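Local structure of 2,3,4,5-tetrahydropyridine-2,6-dicarboxylate N-succinyltransferase (Campylobacter jejuni, 2RIJ) at residues 26-31 / 106-111; 20-25 / 62-67; 142-147 / 158-163. The protein probably catalyses the succinyl-CoA-dependent conversion of tetrahydrodipicolinate to N-succinyl-L-2-amino-6-oxopimelate, an early step in making diaminopimelate and lysine. One frame throughout, in Å; residues are numbered along the deposited sequence.

How the interactions relate
From the N terminus, the loop 20-25 leaves helix 6-17 and runs straight into strand segment 26-31. The loop meets helix segment 62-67 in interaction 2, closing an excursion of 36 residues; the strand is met by helix segment 106-111 in interaction 1, after 74 intervening residues. The two contacts therefore cross along the chain, and both bring helices to one side of the antiparallel sheet. Interaction 3 follows in series: after helix 138-149 the chain doubles back, and 158-163 meets 142-147 with only ten residues between them. It lies across the sheet from interaction 1 yet touches it, Ala27 CB resting 3.8 Å from Leu147 CD1, so strand 27-35 is packed on both sides.

Interaction 1 of 3, residues 26-31 / 106-111; sequences KAFGIA and HQNIDL
The phenyl ring of Phe28 and the side-chain amide of Asn108 meet at a slant, their planes 27° apart, with Asn108 OD1 4.2 Å from ring atom CE2. Phe126 and Cys128 of strand 124-129 and Ala60 of helix 57-69 also touch the ring. A second, wholly apolar touch lies one turn along the helix, where Leu111 CD2 packs 4.1 Å from Ile30 CB. Leu111 holds CG anti to its own backbone N (chi1 -179°), which sends the isobutyl group toward the strand; Leu111 also packs against Met192 of the second subunit. This is helix 107-117 laid over an antiparallel sheet, and the strand enters that sheet through a classic beta bulge at Lys26 and Ala27. No hydrogen bond joins the two segments directly. Instead Asn52 ND2 donates to both Asn108 OD1 and Phe28 O, while Asn108 ND2 reaches a bound citrate, probably from the crystallisation liquor. Because the same Asn52 ND2 donates to the main-chain Phe28 O, the modelled orientation of the Asn108 amide is probably right, and strand and helix are bridged by hydrogen bonds through Asn52 as well as by hydrocarbon contact.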
ATOM      1  N   LYS A  26     -29.352  44.669  28.424  1.00 25.70           N
ATOM      2  CA  LYS A  26     -28.004  44.252  28.105  1.00 29.86           C
ATOM      3  C   LYS A  26     -27.603  44.693  26.695  1.00 26.23           C
ATOM      4  O   LYS A  26     -26.423  44.878  26.429  1.00 27.02           O
ATOM      5  CB  LYS A  26     -27.897  42.744  28.245  1.00 30.54           C
ATOM      6  CG  LYS A  26     -28.317  42.288  29.639  1.00 38.87           C
ATOM      7  CD  LYS A  26     -27.913  40.855  29.959  1.00 41.87           C
ATOM      8  CE  LYS A  26     -28.083  40.548  31.482  1.00 48.21           C
ATOM      9  NZ  LYS A  26     -27.657  41.684  32.392  1.00 54.13           N
ATOM     10  N   ALA A  27     -28.582  44.819  25.800  1.00 24.17           N
ATOM     11  CA  ALA A  27     -28.369  45.313  24.434  1.00 20.79           C
ATOM     12  C   ALA A  27     -29.588  46.082  24.017  1.00 22.31           C
ATOM     13  O   ALA A  27     -30.720  45.713  24.379  1.00 22.54           O
ATOM     14  CB  ALA A  27     -28.159  44.173  23.460  1.00 20.54           C
ATOM     15  N   PHE A  28     -29.376  47.138  23.259  1.00 23.79           N
ATOM     16  CA  PHE A  28     -30.475  47.899  22.690  1.00 24.10           C
ATOM     17  C   PHE A  28     -30.092  48.752  21.482  1.00 21.77           C
ATOM     18  O   PHE A  28     -28.935  49.153  21.278  1.00 22.81           O
ATOM     19  CB  PHE A  28     -31.165  48.774  23.763  1.00 22.57           C
ATOM     20  CG  PHE A  28     -30.371  49.981  24.182  1.00 22.74           C
ATOM     21  CD1 PHE A  28     -29.406  49.890  25.181  1.00 23.64           C
ATOM     22  CD2 PHE A  28     -30.602  51.233  23.590  1.00 25.59           C
ATOM     23  CE1 PHE A  28     -28.669  51.010  25.562  1.00 25.11           C
ATOM     24  CE2 PHE A  28     -29.860  52.348  23.954  1.00 27.95           C
ATOM     25  CZ  PHE A  28     -28.915  52.243  24.964  1.00 26.32           C
ATOM     26  N   GLY A  29     -31.110  49.062  20.704  1.00 23.45           N
ATOM     27  CA  GLY A  29     -31.024  50.054  19.671  1.00 23.62           C
ATOM     28  C   GLY A  29     -32.370  50.321  19.043  1.00 22.59           C
ATOM     29  O   GLY A  29     -33.384  49.752  19.453  1.00 24.33           O
ATOM     30  N   ILE A  30     -32.360  51.211  18.059  1.00 21.58           N
ATOM     31  CA  ILE A  30     -33.525  51.557  17.276  1.00 22.06           C
ATOM     32  C   ILE A  30     -33.326  51.100  15.821  1.00 20.50           C
ATOM     33  O   ILE A  30     -32.350  51.482  15.153  1.00 20.61           O
ATOM     34  CB  ILE A  30     -33.824  53.088  17.339  1.00 22.56           C
ATOM     35  CG1 ILE A  30     -34.133  53.532  18.756  1.00 25.97           C
ATOM     36  CG2 ILE A  30     -34.995  53.472  16.409  1.00 20.78           C
ATOM     37  CD1 ILE A  30     -34.185  55.105  18.907  1.00 23.24           C
ATOM     38  N   ALA A  31     -34.277  50.324  15.339  1.00 21.49           N
ATOM     39  CA  ALA A  31     -34.281  49.808  13.994  1.00 23.10           C
ATOM     40  C   ALA A  31     -35.278  50.502  13.074  1.00 23.89           C
ATOM     41  O   ALA A  31     -36.378  50.828  13.487  1.00 23.72           O
ATOM     42  CB  ALA A  31     -34.605  48.324  14.028  1.00 22.41           C
ATOM     43  N   HIS A 106     -22.792  62.642  21.071  1.00 36.71           N
ATOM     44  CA  HIS A 106     -23.715  61.811  21.826  1.00 33.33           C
ATOM     45  C   HIS A 106     -24.524  61.062  20.776  1.00 31.44           C
ATOM     46  O   HIS A 106     -25.488  61.573  20.218  1.00 30.12           O
ATOM     47  CB  HIS A 106     -24.629  62.664  22.688  1.00 33.97           C
ATOM     48  CG  HIS A 106     -23.915  63.521  23.666  1.00 32.55           C
ATOM     49  ND1 HIS A 106     -23.335  63.022  24.807  1.00 33.82           N
ATOM     50  CD2 HIS A 106     -23.716  64.858  23.691  1.00 39.10           C
ATOM     51  CE1 HIS A 106     -22.789  64.012  25.487  1.00 37.38           C
ATOM     52  NE2 HIS A 106     -23.008  65.138  24.831  1.00 34.25           N
ATOM     53  N   GLN A 107     -24.125  59.839  20.497  1.00 31.73           N
ATOM     54  CA  GLN A 107     -24.578  59.177  19.299  1.00 30.13           C
ATOM     55  C   GLN A 107     -26.043  58.769  19.331  1.00 25.45           C
ATOM     56  O   GLN A 107     -26.725  58.853  18.330  1.00 28.39           O
ATOM     57  CB  GLN A 107     -23.714  57.958  19.064  1.00 35.44           C
ATOM     58  CG  GLN A 107     -22.288  58.291  18.631  1.00 39.96           C
ATOM     59  CD  GLN A 107     -21.651  57.099  18.005  1.00 55.47           C
ATOM     60  OE1 GLN A 107     -21.304  56.134  18.702  1.00 56.31           O
ATOM     61  NE2 GLN A 107     -21.542  57.115  16.668  1.00 66.32           N
ATOM     62  N   ASN A 108     -26.507  58.315  20.481  1.00 24.91           N
ATOM     63  CA  ASN A 108     -27.894  57.941  20.664  1.00 25.52           C
ATOM     64  C   ASN A 108     -28.766  59.179  20.543  1.00 25.63           C
ATOM     65  O   ASN A 108     -29.866  59.101  20.005  1.00 25.22           O
ATOM     66  CB  ASN A 108     -28.133  57.249  22.005  1.00 24.11           C
ATOM     67  CG  ASN A 108     -27.572  55.829  22.050  1.00 31.35           C
ATOM     68  OD1 ASN A 108     -27.983  54.955  21.286  1.00 36.14           O
ATOM     69  ND2 ASN A 108     -26.646  55.598  22.959  1.00 28.51           N
ATOM     70  N   ILE A 109     -28.267  60.315  21.017  1.00 26.08           N
ATOM     71  CA  ILE A 109     -29.043  61.555  20.955  1.00 26.53           C
ATOM     72  C   ILE A 109     -29.084  62.022  19.505  1.00 26.86           C
ATOM     73  O   ILE A 109     -30.148  62.341  18.997  1.00 28.25           O
ATOM     74  CB  ILE A 109     -28.497  62.673  21.853  1.00 27.02           C
ATOM     75  CG1 ILE A 109     -28.217  62.148  23.269  1.00 26.30           C
ATOM     76  CG2 ILE A 109     -29.528  63.823  21.900  1.00 24.07           C
ATOM     77  CD1 ILE A 109     -27.961  63.255  24.371  1.00 27.09           C
ATOM     78  N   ASP A 110     -27.940  62.019  18.820  1.00 28.20           N
ATOM     79  CA  ASP A 110     -27.919  62.362  17.388  1.00 28.58           C
ATOM     80  C   ASP A 110     -28.892  61.515  16.560  1.00 27.35           C
ATOM     81  O   ASP A 110     -29.488  61.987  15.600  1.00 26.35           O
ATOM     82  CB  ASP A 110     -26.515  62.186  16.792  1.00 30.59           C
ATOM     83  CG  ASP A 110     -25.457  63.089  17.435  1.00 37.16           C
ATOM     84  OD1 ASP A 110     -25.795  64.180  17.943  1.00 41.49           O
ATOM     85  OD2 ASP A 110     -24.269  62.677  17.458  1.00 46.10           O
ATOM     86  N   LEU A 111     -28.979  60.230  16.887  1.00 27.22           N
ATOM     87  CA  LEU A 111     -29.841  59.314  16.162  1.00 26.28           C
ATOM     88  C   LEU A 111     -31.303  59.759  16.309  1.00 23.61           C
ATOM     89  O   LEU A 111     -32.043  59.788  15.334  1.00 25.28           O
ATOM     90  CB  LEU A 111     -29.653  57.858  16.666  1.00 24.10           C
ATOM     91  CG  LEU A 111     -30.526  56.830  15.897  1.00 27.69           C
ATOM     92  CD1 LEU A 111     -29.947  56.630  14.479  1.00 23.62           C
ATOM     93  CD2 LEU A 111     -30.615  55.521  16.658  1.00 26.98           C
TER

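Interaction 2 of 3, residues 20-25 / 62-67; sequences SGYKKP and IMLEAF
Leu64 pushes its CD1 methyl against the outer end of the Tyr22 ring, where it overlaps the hydroxyl and the neighbouring ring carbons. The setting is a helix-on-sheet layer of the N-terminal domain: helix 57-69 packs over the antiparallel sheet, and the irregular loop 20-25, on its way from helix 6-17 to strand 27-35, borders the same helix. Leu64 is the one residue of 62-67 that does the touching. Its CG stands beside the backbone N and the chain then runs on extended (chi2 169°), which carries CD1 out to the loop. That methyl lies 3.9 Å from Tyr22 CE2 and 4.0 Å from Tyr22 CZ, approaching the ring at a slant. Tyr22 reaches it by swinging CG opposite its own backbone N (chi1 -173°), so that the ring stretches along the loop toward the helix. Phe76 meets the Tyr22 ring from elsewhere in the fold, the two planes at about 45°, and Glu17 of helix 6-17 also touches the tyrosine. Ile74 and Phe126 also pack on Leu64, and Cys128 packs on Pro25, so the leucine is lodged between loop and sheet. Glu65 forms a salt bridge with Lys19, so the same helix is also tied to the start of the loop by charge. Two loop residues thus share one methyl: Leu64 CD1 sits 4.1 Å from Pro25 CG, which it meets nearly head-on, and 3.6 Å from Tyr22 OH.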
ATOM      1  N   SER A  20     -40.509  49.682  39.656  1.00 43.28           N
ATOM      2  CA  SER A  20     -40.662  48.325  40.157  1.00 44.15           C
ATOM      3  C   SER A  20     -40.369  47.331  39.052  1.00 40.61           C
ATOM      4  O   SER A  20     -40.954  47.392  37.968  1.00 40.43           O
ATOM      5  CB  SER A  20     -42.091  48.113  40.696  1.00 47.87           C
ATOM      6  OG  SER A  20     -42.238  46.835  41.319  1.00 58.85           O
ATOM      7  N   GLY A  21     -39.441  46.428  39.346  1.00 37.89           N
ATOM      8  CA  GLY A  21     -39.037  45.403  38.400  1.00 37.26           C
ATOM      9  C   GLY A  21     -38.165  45.890  37.252  1.00 33.95           C
ATOM     10  O   GLY A  21     -37.803  45.095  36.386  1.00 34.89           O
ATOM     11  N   TYR A  22     -37.806  47.177  37.244  1.00 31.48           N
ATOM     12  CA  TYR A  22     -36.911  47.695  36.204  1.00 30.73           C
ATOM     13  C   TYR A  22     -35.662  46.817  36.083  1.00 30.00           C
ATOM     14  O   TYR A  22     -35.102  46.389  37.093  1.00 27.65           O
ATOM     15  CB  TYR A  22     -36.532  49.151  36.457  1.00 27.56           C
ATOM     16  CG  TYR A  22     -35.767  49.733  35.306  1.00 27.12           C
ATOM     17  CD1 TYR A  22     -34.384  49.580  35.215  1.00 25.69           C
ATOM     18  CD2 TYR A  22     -36.416  50.394  34.288  1.00 25.32           C
ATOM     19  CE1 TYR A  22     -33.660  50.086  34.101  1.00 26.45           C
ATOM     20  CE2 TYR A  22     -35.712  50.906  33.187  1.00 27.17           C
ATOM     21  CZ  TYR A  22     -34.331  50.760  33.119  1.00 18.84           C
ATOM     22  OH  TYR A  22     -33.674  51.278  32.039  1.00 30.05           O
ATOM     23  N   LYS A  23     -35.280  46.498  34.837  1.00 30.19           N
ATOM     24  CA  LYS A  23     -34.004  45.872  34.507  1.00 31.86           C
ATOM     25  C   LYS A  23     -33.297  46.698  33.431  1.00 27.54           C
ATOM     26  O   LYS A  23     -33.918  47.057  32.442  1.00 27.49           O
ATOM     27  CB  LYS A  23     -34.212  44.478  33.923  1.00 35.09           C
ATOM     28  CG  LYS A  23     -34.225  43.348  34.904  1.00 43.20           C
ATOM     29  CD  LYS A  23     -34.570  42.023  34.179  1.00 42.80           C
ATOM     30  CE  LYS A  23     -33.357  41.138  33.878  1.00 57.67           C
ATOM     31  NZ  LYS A  23     -33.792  39.691  33.673  1.00 58.75           N
ATOM     32  N   LYS A  24     -32.004  46.955  33.610  1.00 25.86           N
ATOM     33  CA  LYS A  24     -31.202  47.580  32.582  1.00 28.26           C
ATOM     34  C   LYS A  24     -31.063  46.626  31.399  1.00 27.78           C
ATOM     35  O   LYS A  24     -30.744  45.457  31.576  1.00 26.14           O
ATOM     36  CB  LYS A  24     -29.806  47.884  33.085  1.00 31.50           C
ATOM     37  CG  LYS A  24     -29.715  48.860  34.230  1.00 35.73           C
ATOM     38  CD  LYS A  24     -28.212  49.096  34.564  1.00 33.66           C
ATOM     39  CE  LYS A  24     -28.051  50.046  35.733  1.00 46.87           C
ATOM     40  NZ  LYS A  24     -26.631  50.533  35.829  1.00 55.83           N
ATOM     41  N   PRO A  25     -31.332  47.103  30.191  1.00 26.72           N
ATOM     42  CA  PRO A  25     -31.064  46.242  29.035  1.00 26.96           C
ATOM     43  C   PRO A  25     -29.590  45.893  28.864  1.00 27.01           C
ATOM     44  O   PRO A  25     -28.686  46.721  29.097  1.00 26.46           O
ATOM     45  CB  PRO A  25     -31.519  47.070  27.835  1.00 28.75           C
ATOM     46  CG  PRO A  25     -32.267  48.195  28.345  1.00 28.18           C
ATOM     47  CD  PRO A  25     -31.915  48.395  29.814  1.00 29.01           C
ATOM     48  N   ILE A  62     -34.235  56.292  29.337  1.00 22.80           N
ATOM     49  CA  ILE A  62     -35.037  57.383  28.768  1.00 24.83           C
ATOM     50  C   ILE A  62     -36.000  56.804  27.745  1.00 23.75           C
ATOM     51  O   ILE A  62     -37.142  57.172  27.740  1.00 22.69           O
ATOM     52  CB  ILE A  62     -34.172  58.520  28.120  1.00 24.27           C
ATOM     53  CG1 ILE A  62     -33.303  59.248  29.163  1.00 24.81           C
ATOM     54  CG2 ILE A  62     -35.048  59.505  27.359  1.00 24.05           C
ATOM     55  CD1 ILE A  62     -34.076  59.764  30.427  1.00 23.42           C
HETATM   56  N   MSE A  63     -35.554  55.872  26.913  1.00 25.03           N
HETATM   57  CA  MSE A  63     -36.397  55.263  25.872  0.50 24.64           C
HETATM   58  C   MSE A  63     -37.506  54.412  26.454  1.00 23.36           C
HETATM   59  O   MSE A  63     -38.649  54.488  26.043  1.00 25.33           O
HETATM   60  CB  MSE A  63     -35.577  54.344  24.956  0.50 23.70           C
HETATM   61  CG  MSE A  63     -34.561  55.035  24.093  0.50 31.59           C
HETATM   62 SE   MSE A  63     -35.247  56.562  23.095  0.38 40.48          SE
HETATM   63  CE  MSE A  63     -36.973  55.878  22.457  0.50 36.63           C
ATOM     64  N   LEU A  64     -37.148  53.567  27.414  1.00 26.32           N
ATOM     65  CA  LEU A  64     -38.128  52.734  28.108  1.00 25.23           C
ATOM     66  C   LEU A  64     -39.159  53.610  28.820  1.00 25.57           C
ATOM     67  O   LEU A  64     -40.372  53.321  28.803  1.00 25.39           O
ATOM     68  CB  LEU A  64     -37.433  51.812  29.105  1.00 26.28           C
ATOM     69  CG  LEU A  64     -36.601  50.714  28.416  1.00 26.50           C
ATOM     70  CD1 LEU A  64     -35.732  50.002  29.441  1.00 23.82           C
ATOM     71  CD2 LEU A  64     -37.525  49.752  27.634  1.00 26.29           C
ATOM     72  N   GLU A  65     -38.684  54.682  29.451  1.00 24.86           N
ATOM     73  CA  GLU A  65     -39.596  55.621  30.110  1.00 25.30           C
ATOM     74  C   GLU A  65     -40.545  56.352  29.124  1.00 24.28           C
ATOM     75  O   GLU A  65     -41.664  56.661  29.476  1.00 26.61           O
ATOM     76  CB  GLU A  65     -38.811  56.605  30.952  1.00 25.76           C
ATOM     77  CG  GLU A  65     -39.646  57.640  31.681  1.00 28.89           C
ATOM     78  CD  GLU A  65     -40.540  57.068  32.780  1.00 31.58           C
ATOM     79  OE1 GLU A  65     -40.408  55.877  33.163  1.00 30.69           O
ATOM     80  OE2 GLU A  65     -41.380  57.846  33.287  1.00 33.64           O
ATOM     81  N   ALA A  66     -40.109  56.617  27.896  1.00 23.53           N
ATOM     82  CA  ALA A  66     -40.980  57.235  26.920  1.00 23.81           C
ATOM     83  C   ALA A  66     -42.243  56.382  26.712  1.00 22.68           C
ATOM     84  O   ALA A  66     -43.333  56.901  26.585  1.00 24.67           O
ATOM     85  CB  ALA A  66     -40.243  57.454  25.611  1.00 22.84           C
ATOM     86  N   PHE A  67     -42.060  55.072  26.698  1.00 22.10           N
ATOM     87  CA  PHE A  67     -43.122  54.122  26.505  1.00 23.67           C
ATOM     88  C   PHE A  67     -43.955  54.010  27.766  1.00 25.18           C
ATOM     89  O   PHE A  67     -45.179  54.077  27.699  1.00 24.80           O
ATOM     90  CB  PHE A  67     -42.554  52.752  26.134  1.00 23.33           C
ATOM     91  CG  PHE A  67     -41.909  52.705  24.774  1.00 20.14           C
ATOM     92  CD1 PHE A  67     -42.623  52.984  23.642  1.00 27.19           C
ATOM     93  CD2 PHE A  67     -40.588  52.343  24.644  1.00 18.77           C
ATOM     94  CE1 PHE A  67     -42.022  52.940  22.397  1.00 26.90           C
ATOM     95  CE2 PHE A  67     -39.969  52.277  23.368  1.00 22.37           C
ATOM     96  CZ  PHE A  67     -40.701  52.594  22.270  1.00 23.20           C
TER

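Interaction 3 of 3, residues 142-147 / 158-163; sequences YLKLYL and INLNGA
Lys144 and Leu160 bring the backbones of helix 138-149 and the returning loop closest, CA to CA 7.3 Å, just where the loop enters a type II turn from Leu160 to Ala163. The lysine carries the contact along its whole length. Near the backbone, its CB is met by a methyl from each of two loop residues: Ile158 CD1 and Leu160 CD2 both lie 3.7 Å from it. Further out the chain runs extended until the last bond, where it bends (chi4 -73°) and brings the ammonium group to the loop backbone. There Lys144 NZ donates to Asn159 O over 3.0 Å, lying in the carbonyl plane on a lone pair, with a C=O...N angle of 141°. The side chain of Ile158 runs obliquely across that of Lys144. Its CG1 sits in the crowded position between backbone N and carbonyl carbon (chi1 61°), and this turns CD1 inward, 3.4 Å from Lys144 O and 4.2 Å from Leu147 CB. Leu148 of the same helix touches both Ile158 and Leu160. The side chain of Asn159 shapes the loop itself: its OD1 accepts the backbone N of Asn161 at 2.9 Å, an Asx turn that leads into the type II turn, with Gly162 as N-cap of helix 163-166. The backbone N of Asn159 bonds Asp132 OD1, and Lys144 NZ also donates to Lys133 O, its stronger partner, besides a long, weak ion pair with that Asp132. The amine is therefore gripped mainly by main-chain oxygens, and the nearby carboxylate would probably favour its charged form. A largely buried lysine thus pins two pieces of loop to the helix, its hydrocarbon part doing the work of an apolar residue.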
ATOM      1  N   TYR A 142     -32.534  40.277  14.551  1.00 21.10           N
ATOM      2  CA  TYR A 142     -31.654  41.248  13.871  1.00 21.99           C
ATOM      3  C   TYR A 142     -30.694  41.950  14.847  1.00 19.45           C
ATOM      4  O   TYR A 142     -29.492  42.120  14.535  1.00 22.47           O
ATOM      5  CB  TYR A 142     -32.468  42.235  13.047  1.00 22.39           C
ATOM      6  CG  TYR A 142     -32.692  41.789  11.624  1.00 17.62           C
ATOM      7  CD1 TYR A 142     -33.725  40.948  11.302  1.00 20.39           C
ATOM      8  CD2 TYR A 142     -31.790  42.142  10.618  1.00 25.05           C
ATOM      9  CE1 TYR A 142     -33.907  40.514  10.008  1.00 19.06           C
ATOM     10  CE2 TYR A 142     -31.972  41.714   9.319  1.00 23.18           C
ATOM     11  CZ  TYR A 142     -33.038  40.916   9.025  1.00 23.20           C
ATOM     12  OH  TYR A 142     -33.244  40.467   7.739  1.00 22.75           O
ATOM     13  N   LEU A 143     -31.170  42.275  16.056  1.00 21.73           N
ATOM     14  CA  LEU A 143     -30.270  42.844  17.066  1.00 19.89           C
ATOM     15  C   LEU A 143     -29.116  41.848  17.413  1.00 19.90           C
ATOM     16  O   LEU A 143     -27.944  42.254  17.549  1.00 20.46           O
ATOM     17  CB  LEU A 143     -31.026  43.249  18.313  1.00 22.46           C
ATOM     18  CG  LEU A 143     -30.214  43.882  19.436  1.00 21.37           C
ATOM     19  CD1 LEU A 143     -29.360  45.050  18.981  1.00 19.86           C
ATOM     20  CD2 LEU A 143     -31.180  44.291  20.535  1.00 20.46           C
ATOM     21  N   LYS A 144     -29.460  40.578  17.614  1.00 22.97           N
ATOM     22  CA  LYS A 144     -28.491  39.520  17.856  1.00 21.46           C
ATOM     23  C   LYS A 144     -27.475  39.392  16.690  1.00 20.59           C
ATOM     24  O   LYS A 144     -26.278  39.354  16.911  1.00 21.29           O
ATOM     25  CB  LYS A 144     -29.220  38.201  18.112  1.00 20.91           C
ATOM     26  CG  LYS A 144     -29.956  38.167  19.495  1.00 21.44           C
ATOM     27  CD  LYS A 144     -30.946  37.022  19.632  1.00 25.99           C
ATOM     28  CE  LYS A 144     -31.505  36.903  21.053  1.00 25.47           C
ATOM     29  NZ  LYS A 144     -30.527  36.369  22.007  1.00 25.60           N
ATOM     30  N   LEU A 145     -27.954  39.402  15.454  1.00 20.38           N
ATOM     31  CA  LEU A 145     -27.040  39.298  14.307  1.00 20.88           C
ATOM     32  C   LEU A 145     -26.079  40.472  14.278  1.00 22.64           C
ATOM     33  O   LEU A 145     -24.907  40.286  14.004  1.00 20.27           O
ATOM     34  CB  LEU A 145     -27.816  39.169  13.011  1.00 22.57           C
ATOM     35  CG  LEU A 145     -28.600  37.846  12.821  1.00 25.09           C
ATOM     36  CD1 LEU A 145     -29.452  37.883  11.541  1.00 25.50           C
ATOM     37  CD2 LEU A 145     -27.696  36.568  12.876  1.00 20.99           C
ATOM     38  N   TYR A 146     -26.593  41.676  14.533  1.00 21.54           N
ATOM     39  CA  TYR A 146     -25.777  42.859  14.668  1.00 20.75           C
ATOM     40  C   TYR A 146     -24.782  42.769  15.778  1.00 18.85           C
ATOM     41  O   TYR A 146     -23.648  43.201  15.626  1.00 21.24           O
ATOM     42  CB  TYR A 146     -26.643  44.124  14.833  1.00 21.10           C
ATOM     43  CG  TYR A 146     -27.029  44.892  13.570  1.00 22.02           C
ATOM     44  CD1 TYR A 146     -28.166  44.580  12.832  1.00 20.45           C
ATOM     45  CD2 TYR A 146     -26.232  45.940  13.099  1.00 22.02           C
ATOM     46  CE1 TYR A 146     -28.547  45.317  11.690  1.00 24.13           C
ATOM     47  CE2 TYR A 146     -26.596  46.672  11.982  1.00 17.53           C
ATOM     48  CZ  TYR A 146     -27.761  46.373  11.275  1.00 21.00           C
ATOM     49  OH  TYR A 146     -28.077  47.165  10.193  1.00 21.44           O
ATOM     50  N   LEU A 147     -25.167  42.208  16.922  1.00 21.00           N
ATOM     51  CA  LEU A 147     -24.213  42.060  18.039  1.00 21.71           C
ATOM     52  C   LEU A 147     -22.987  41.228  17.623  1.00 21.60           C
ATOM     53  O   LEU A 147     -21.846  41.593  17.922  1.00 22.16           O
ATOM     54  CB  LEU A 147     -24.883  41.451  19.273  1.00 23.87           C
ATOM     55  CG  LEU A 147     -25.800  42.363  20.060  1.00 25.27           C
ATOM     56  CD1 LEU A 147     -26.630  41.531  21.117  1.00 20.43           C
ATOM     57  CD2 LEU A 147     -24.988  43.498  20.727  1.00 20.27           C
ATOM     58  N   ILE A 158     -23.958  34.014  21.906  1.00 25.19           N
ATOM     59  CA  ILE A 158     -25.355  34.393  22.112  1.00 26.81           C
ATOM     60  C   ILE A 158     -26.340  33.436  21.473  1.00 26.21           C
ATOM     61  O   ILE A 158     -26.016  32.719  20.533  1.00 28.11           O
ATOM     62  CB  ILE A 158     -25.662  35.876  21.671  1.00 26.26           C
ATOM     63  CG1 ILE A 158     -25.387  36.092  20.183  1.00 27.75           C
ATOM     64  CG2 ILE A 158     -24.922  36.907  22.558  1.00 24.01           C
ATOM     65  CD1 ILE A 158     -25.919  37.435  19.699  1.00 27.72           C
ATOM     66  N   ASN A 159     -27.553  33.431  22.003  1.00 27.82           N
ATOM     67  CA  ASN A 159     -28.578  32.454  21.627  1.00 24.97           C
ATOM     68  C   ASN A 159     -29.331  32.893  20.384  1.00 23.82           C
ATOM     69  O   ASN A 159     -30.007  33.912  20.378  1.00 27.65           O
ATOM     70  CB  ASN A 159     -29.521  32.221  22.822  1.00 25.33           C
ATOM     71  CG  ASN A 159     -30.417  31.025  22.640  1.00 28.38           C
ATOM     72  OD1 ASN A 159     -30.816  30.732  21.544  1.00 29.58           O
ATOM     73  ND2 ASN A 159     -30.789  30.354  23.751  1.00 25.36           N
ATOM     74  N   LEU A 160     -29.219  32.102  19.337  1.00 26.74           N
ATOM     75  CA  LEU A 160     -29.867  32.346  18.059  1.00 27.98           C
ATOM     76  C   LEU A 160     -30.909  31.268  17.725  1.00 29.22           C
ATOM     77  O   LEU A 160     -31.383  31.179  16.585  1.00 27.21           O
ATOM     78  CB  LEU A 160     -28.825  32.355  16.946  1.00 31.91           C
ATOM     79  CG  LEU A 160     -27.671  33.355  17.022  1.00 31.01           C
ATOM     80  CD1 LEU A 160     -26.735  33.136  15.793  1.00 30.74           C
ATOM     81  CD2 LEU A 160     -28.272  34.748  17.013  1.00 30.40           C
ATOM     82  N   ASN A 161     -31.262  30.451  18.708  1.00 28.25           N
ATOM     83  CA  ASN A 161     -32.101  29.297  18.401  1.00 31.98           C
ATOM     84  C   ASN A 161     -33.475  29.731  18.006  1.00 27.92           C
ATOM     85  O   ASN A 161     -34.045  30.635  18.623  1.00 30.45           O
ATOM     86  CB  ASN A 161     -32.185  28.335  19.585  1.00 33.08           C
ATOM     87  CG  ASN A 161     -30.857  27.652  19.865  1.00 43.63           C
ATOM     88  OD1 ASN A 161     -30.091  27.342  18.941  1.00 58.70           O
ATOM     89  ND2 ASN A 161     -30.564  27.436  21.155  1.00 51.95           N
ATOM     90  N   GLY A 162     -34.009  29.089  16.967  1.00 27.87           N
ATOM     91  CA  GLY A 162     -35.333  29.430  16.470  1.00 27.20           C
ATOM     92  C   GLY A 162     -35.380  30.511  15.413  1.00 29.03           C
ATOM     93  O   GLY A 162     -36.450  30.792  14.861  1.00 28.42           O
ATOM     94  N   ALA A 163     -34.228  31.088  15.094  1.00 28.41           N
ATOM     95  CA  ALA A 163     -34.176  32.221  14.170  1.00 29.52           C
ATOM     96  C   ALA A 163     -34.794  31.854  12.836  1.00 29.63           C
ATOM     97  O   ALA A 163     -35.618  32.590  12.309  1.00 30.49           O
ATOM     98  CB  ALA A 163     -32.768  32.701  13.997  1.00 27.38           C
TER